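Local coordinates for SIR4-interacting protein SIF2 (PDB 1R5M) that antagonizes telomeric silencing in yeast, may recruit SIR4 to non-telomeric sites, and belongs to the Set3C corepressor complex, at residues V49-L61 with I397-I409. Numbering follows the deposited sequence.
Sequences VSSTWNPLDESIL and IFDLSWNCAGNKI. With SO4 (sulfate ion), chain C.
Asn403 sets its CB over a face of the Trp53 ring, its amide steeply tilted (72°) to the indole, where the first and last WD repeats of this eight-repeat beta-propeller come together. Strands 50-53 and 397-402 run parallel, 8° apart, as the innermost strands of adjacent blades, and side chains and water join them.

Asn403 CB lies 3.6 Å from the centroid of the six-membered ring of Trp53, a CH-pi contact; Leu61 CD1 covers the opposite face. Trp53 suits this interface because its broad indole also meets Lys408 CD obliquely, while NE1 makes a weak bond to Ser401 O. Nearer the strand starts, small polar residues fit the close spacing: Ser401 OG donates to Ser51 OG (2.9 Å), which in turn has Ser410 as a partner. Asp399, its CG swung anti to the backbone N (chi1 178°), accepts from Ser51 N through OD1 at 3.1 Å, on the anti side but well out of the carboxylate plane. Its OD2 forms a salt bridge with Arg337, which helps fix the group's rotation.

At the other end, two type I turns, Asp57 to Ile60 and Asn403 to Gly406, pack together. Cys404 SG packs 3.3 Å from Glu58 N, and asparagine suits the buried site at 403 because its amide can both give and accept: ND2 donates almost straight to Glu58 O (3.0 Å), and OD1 takes Asn407 N and Lys408 N, tying its own turn together. Water 4 bridges Cys404 N to Asn54 O and Asp57 O. At the exposed Glu58 carboxylate, Asn407 ND2 reaches OE2 at 3.2 Å, approaching from above the carboxylate plane, while Asn407 OD1 receives Asn403 ND2 and Lys408 NZ from opposite faces.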
loop_
_atom_site.group_PDB
_atom_site.type_symbol
_atom_site.label_atom_id
_atom_site.label_comp_id
_atom_site.label_asym_id
_atom_site.label_seq_id
_atom_site.Cartn_x
_atom_site.Cartn_y
_atom_site.Cartn_z
ATOM N N VAL A 49 -8.554 11.208 0.502
ATOM C CA VAL A 49 -7.227 11.194 -0.095
ATOM C C VAL A 49 -6.779 9.752 -0.310
ATOM O O VAL A 49 -6.249 9.404 -1.367
ATOM C CB VAL A 49 -6.223 11.927 0.814
ATOM C CG1 VAL A 49 -4.830 11.844 0.225
ATOM C CG2 VAL A 49 -6.644 13.386 0.969
ATOM N N SER A 50 -6.994 8.924 0.705
ATOM C CA SER A 50 -6.653 7.506 0.650
ATOM C C SER A 50 -7.459 6.824 1.745
ATOM O O SER A 50 -8.079 7.491 2.573
ATOM C CB SER A 50 -5.157 7.293 0.899
ATOM O OG SER A 50 -4.820 7.574 2.247
ATOM N N SER A 51 -7.462 5.498 1.750
ATOM C CA SER A 51 -8.206 4.777 2.768
ATOM C C SER A 51 -7.619 3.394 2.969
ATOM O O SER A 51 -6.838 2.911 2.152
ATOM C CB SER A 51 -9.688 4.670 2.381
ATOM O OG SER A 51 -9.879 3.824 1.258
ATOM N N THR A 52 -7.982 2.773 4.083
ATOM C CA THR A 52 -7.515 1.436 4.391
ATOM C C THR A 52 -8.523 0.778 5.331
ATOM O O THR A 52 -8.918 1.351 6.347
ATOM C CB THR A 52 -6.092 1.467 5.015
ATOM O OG1 THR A 52 -5.677 0.133 5.327
ATOM C CG2 THR A 52 -6.058 2.332 6.267
ATOM N N TRP A 53 -8.964 -0.419 4.960
ATOM C CA TRP A 53 -9.940 -1.151 5.758
ATOM C C TRP A 53 -9.287 -1.887 6.915
ATOM O O TRP A 53 -8.116 -2.257 6.854
ATOM C CB TRP A 53 -10.686 -2.166 4.888
ATOM C CG TRP A 53 -11.520 -1.557 3.808
ATOM C CD1 TRP A 53 -11.090 -1.102 2.595
ATOM C CD2 TRP A 53 -12.939 -1.359 3.835
ATOM N NE1 TRP A 53 -12.156 -0.635 1.860
ATOM C CE2 TRP A 53 -13.302 -0.781 2.598
ATOM C CE3 TRP A 53 -13.938 -1.614 4.785
ATOM C CZ2 TRP A 53 -14.628 -0.453 2.284
ATOM C CZ3 TRP A 53 -15.258 -1.287 4.471
ATOM C CH2 TRP A 53 -15.587 -0.713 3.229
ATOM N N ASN A 54 -10.057 -2.098 7.976
ATOM C CA ASN A 54 -9.549 -2.809 9.135
ATOM C C ASN A 54 -9.198 -4.231 8.696
ATOM O O ASN A 54 -9.973 -4.883 7.997
ATOM C CB ASN A 54 -10.610 -2.827 10.227
ATOM C CG ASN A 54 -10.073 -3.348 11.538
ATOM O OD1 ASN A 54 -9.882 -4.551 11.711
ATOM N ND2 ASN A 54 -9.807 -2.438 12.468
ATOM N N PRO A 55 -8.022 -4.734 9.100
ATOM C CA PRO A 55 -7.634 -6.088 8.697
ATOM C C PRO A 55 -8.479 -7.240 9.230
ATOM O O PRO A 55 -8.440 -8.341 8.676
ATOM C CB PRO A 55 -6.176 -6.177 9.151
ATOM C CG PRO A 55 -6.146 -5.286 10.358
ATOM C CD PRO A 55 -6.965 -4.097 9.909
ATOM N N LEU A 56 -9.250 -6.999 10.283
ATOM C CA LEU A 56 -10.058 -8.069 10.861
ATOM C C LEU A 56 -11.563 -7.828 10.889
ATOM O O LEU A 56 -12.332 -8.760 11.126
ATOM C CB LEU A 56 -9.555 -8.387 12.272
ATOM C CG LEU A 56 -8.131 -8.950 12.312
ATOM C CD1 LEU A 56 -7.706 -9.175 13.751
ATOM C CD2 LEU A 56 -8.074 -10.256 11.527
ATOM N N ASP A 57 -11.988 -6.592 10.645
ATOM C CA ASP A 57 -13.411 -6.263 10.644
ATOM C C ASP A 57 -13.792 -5.774 9.249
ATOM O O ASP A 57 -13.434 -4.664 8.853
ATOM C CB ASP A 57 -13.705 -5.170 11.672
ATOM C CG ASP A 57 -15.189 -4.993 11.925
ATOM O OD1 ASP A 57 -15.977 -5.088 10.960
ATOM O OD2 ASP A 57 -15.568 -4.750 13.091
ATOM N N GLU A 58 -14.534 -6.597 8.515
ATOM C CA GLU A 58 -14.925 -6.258 7.151
ATOM C C GLU A 58 -15.790 -5.012 7.001
ATOM O O GLU A 58 -15.943 -4.500 5.893
ATOM C CB GLU A 58 -15.644 -7.444 6.501
ATOM C CG GLU A 58 -17.100 -7.613 6.910
ATOM C CD GLU A 58 -17.807 -8.659 6.068
ATOM O OE1 GLU A 58 -17.667 -9.864 6.367
ATOM O OE2 GLU A 58 -18.487 -8.275 5.094
ATOM N N SER A 59 -16.343 -4.513 8.104
ATOM C CA SER A 59 -17.221 -3.344 8.046
ATOM C C SER A 59 -16.573 -2.012 8.403
ATOM O O SER A 59 -17.198 -0.964 8.247
ATOM C CB SER A 59 -18.425 -3.552 8.970
ATOM O OG SER A 59 -18.052 -3.384 10.331
ATOM N N ILE A 60 -15.331 -2.042 8.872
ATOM C CA ILE A 60 -14.659 -0.813 9.283
ATOM C C ILE A 60 -13.639 -0.268 8.291
ATOM O O ILE A 60 -12.712 -0.962 7.876
ATOM C CB ILE A 60 -13.980 -1.004 10.655
ATOM C CG1 ILE A 60 -15.036 -1.382 11.699
ATOM C CG2 ILE A 60 -13.253 0.272 11.067
ATOM C CD1 ILE A 60 -14.480 -1.619 13.089
ATOM N N LEU A 61 -13.828 0.998 7.934
ATOM C CA LEU A 61 -12.967 1.698 6.992
ATOM C C LEU A 61 -12.359 2.946 7.626
ATOM O O LEU A 61 -13.032 3.676 8.356
ATOM C CB LEU A 61 -13.784 2.116 5.757
ATOM C CG LEU A 61 -13.111 2.994 4.695
ATOM C CD1 LEU A 61 -11.982 2.221 4.034
ATOM C CD2 LEU A 61 -14.138 3.423 3.646
ATOM N N ILE A 397 -8.217 8.557 -10.031
ATOM C CA ILE A 397 -8.330 7.737 -8.828
ATOM C C ILE A 397 -6.886 7.630 -8.343
ATOM O O ILE A 397 -6.019 7.167 -9.083
ATOM C CB ILE A 397 -8.872 6.330 -9.132
ATOM C CG1 ILE A 397 -10.354 6.420 -9.503
ATOM C CG2 ILE A 397 -8.682 5.422 -7.914
ATOM C CD1 ILE A 397 -10.940 5.116 -10.002
ATOM N N PHE A 398 -6.631 8.073 -7.114
ATOM C CA PHE A 398 -5.289 8.056 -6.531
ATOM C C PHE A 398 -5.020 6.856 -5.632
ATOM O O PHE A 398 -3.864 6.502 -5.377
ATOM C CB PHE A 398 -5.063 9.325 -5.701
ATOM C CG PHE A 398 -4.767 10.557 -6.513
ATOM C CD1 PHE A 398 -4.584 11.780 -5.877
ATOM C CD2 PHE A 398 -4.643 10.496 -7.898
ATOM C CE1 PHE A 398 -4.278 12.926 -6.603
ATOM C CE2 PHE A 398 -4.338 11.641 -8.637
ATOM C CZ PHE A 398 -4.155 12.857 -7.986
ATOM N N ASP A 399 -6.084 6.234 -5.144
ATOM C CA ASP A 399 -5.925 5.111 -4.237
ATOM C C ASP A 399 -7.164 4.234 -4.197
ATOM O O ASP A 399 -8.268 4.676 -4.521
ATOM C CB ASP A 399 -5.630 5.651 -2.828
ATOM C CG ASP A 399 -5.504 4.554 -1.786
ATOM O OD1 ASP A 399 -6.386 4.444 -0.904
ATOM O OD2 ASP A 399 -4.516 3.796 -1.851
ATOM N N LEU A 400 -6.967 2.977 -3.822
ATOM C CA LEU A 400 -8.073 2.049 -3.674
ATOM C C LEU A 400 -7.685 1.069 -2.577
ATOM O O LEU A 400 -6.498 0.861 -2.312
ATOM C CB LEU A 400 -8.382 1.327 -4.995
ATOM C CG LEU A 400 -7.418 0.345 -5.652
ATOM C CD1 LEU A 400 -8.026 -0.121 -6.980
ATOM C CD2 LEU A 400 -6.072 1.008 -5.900
ATOM N N SER A 401 -8.680 0.497 -1.913
ATOM C CA SER A 401 -8.409 -0.450 -0.840
ATOM C C SER A 401 -9.515 -1.484 -0.717
ATOM O O SER A 401 -10.693 -1.170 -0.897
ATOM C CB SER A 401 -8.258 0.298 0.485
ATOM O OG SER A 401 -9.458 0.970 0.821
ATOM N N TRP A 402 -9.118 -2.717 -0.411
ATOM C CA TRP A 402 -10.043 -3.837 -0.237
ATOM C C TRP A 402 -10.424 -4.040 1.222
ATOM O O TRP A 402 -9.572 -3.910 2.107
ATOM C CB TRP A 402 -9.398 -5.161 -0.640
ATOM C CG TRP A 402 -9.125 -5.409 -2.077
ATOM C CD1 TRP A 402 -7.962 -5.159 -2.751
ATOM C CD2 TRP A 402 -9.979 -6.097 -2.990
ATOM N NE1 TRP A 402 -8.038 -5.665 -4.028
ATOM C CE2 TRP A 402 -9.268 -6.246 -4.200
ATOM C CE3 TRP A 402 -11.281 -6.610 -2.900
ATOM C CZ2 TRP A 402 -9.813 -6.890 -5.312
ATOM C CZ3 TRP A 402 -11.823 -7.253 -4.008
ATOM C CH2 TRP A 402 -11.090 -7.385 -5.197
ATOM N N ASN A 403 -11.678 -4.398 1.486
ATOM C CA ASN A 403 -12.036 -4.703 2.864
ATOM C C ASN A 403 -11.526 -6.138 3.050
ATOM O O ASN A 403 -11.205 -6.817 2.068
ATOM C CB ASN A 403 -13.549 -4.537 3.119
ATOM C CG ASN A 403 -14.398 -5.676 2.585
ATOM O OD1 ASN A 403 -14.087 -6.302 1.575
ATOM N ND2 ASN A 403 -15.516 -5.923 3.264
ATOM N N CYS A 404 -11.414 -6.601 4.288
ATOM C CA CYS A 404 -10.847 -7.925 4.515
ATOM C C CYS A 404 -11.614 -9.110 3.941
ATOM O O CYS A 404 -11.023 -10.158 3.678
ATOM C CB CYS A 404 -10.579 -8.141 6.015
ATOM S SG CYS A 404 -12.021 -8.135 7.099
ATOM N N ALA A 405 -12.914 -8.942 3.729
ATOM C CA ALA A 405 -13.743 -10.015 3.185
ATOM C C ALA A 405 -13.684 -10.065 1.661
ATOM O O ALA A 405 -14.118 -11.040 1.042
ATOM C CB ALA A 405 -15.184 -9.836 3.646
ATOM N N GLY A 406 -13.150 -9.009 1.058
ATOM C CA GLY A 406 -13.048 -8.957 -0.388
ATOM C C GLY A 406 -14.345 -8.656 -1.118
ATOM O O GLY A 406 -14.445 -8.912 -2.319
ATOM N N ASN A 407 -15.339 -8.114 -0.418
ATOM C CA ASN A 407 -16.610 -7.797 -1.068
ATOM C C ASN A 407 -16.851 -6.298 -1.218
ATOM O O ASN A 407 -17.917 -5.877 -1.669
ATOM C CB ASN A 407 -17.789 -8.441 -0.321
ATOM C CG ASN A 407 -17.814 -8.104 1.159
ATOM O OD1 ASN A 407 -17.519 -6.981 1.562
ATOM N ND2 ASN A 407 -18.190 -9.080 1.978
ATOM N N LYS A 408 -15.860 -5.494 -0.842
ATOM C CA LYS A 408 -15.964 -4.044 -0.957
ATOM C C LYS A 408 -14.607 -3.420 -1.248
ATOM O O LYS A 408 -13.577 -3.889 -0.761
ATOM C CB LYS A 408 -16.506 -3.424 0.336
ATOM C CG LYS A 408 -17.920 -3.848 0.704
ATOM C CD LYS A 408 -18.360 -3.197 2.002
ATOM C CE LYS A 408 -19.758 -3.645 2.393
ATOM N NZ LYS A 408 -19.837 -5.128 2.529
ATOM N N ILE A 409 -14.619 -2.369 -2.059
ATOM C CA ILE A 409 -13.408 -1.625 -2.384
ATOM C C ILE A 409 -13.725 -0.148 -2.210
ATOM O O ILE A 409 -14.784 0.323 -2.633
ATOM C CB ILE A 409 -12.931 -1.866 -3.843
ATOM C CG1 ILE A 409 -12.358 -3.279 -3.970
ATOM C CG2 ILE A 409 -11.864 -0.839 -4.234
ATOM C CD1 ILE A 409 -11.861 -3.632 -5.367
HETATM S S SO4 C . -4.236 -1.065 2.032
HETATM O O1 SO4 C . -3.231 -2.105 1.737
HETATM O O2 SO4 C . -3.561 0.186 2.425
HETATM O O3 SO4 C . -5.052 -0.820 0.823
HETATM O O4 SO4 C . -5.094 -1.513 3.143
HETATM O O HOH W 1 -9.079 4.478 -1.115
HETATM O O HOH W 2 -4.846 2.014 0.324
HETATM O O HOH W 3 -7.656 -2.277 3.064
HETATM O O HOH W 4 -12.063 -4.717 6.367
#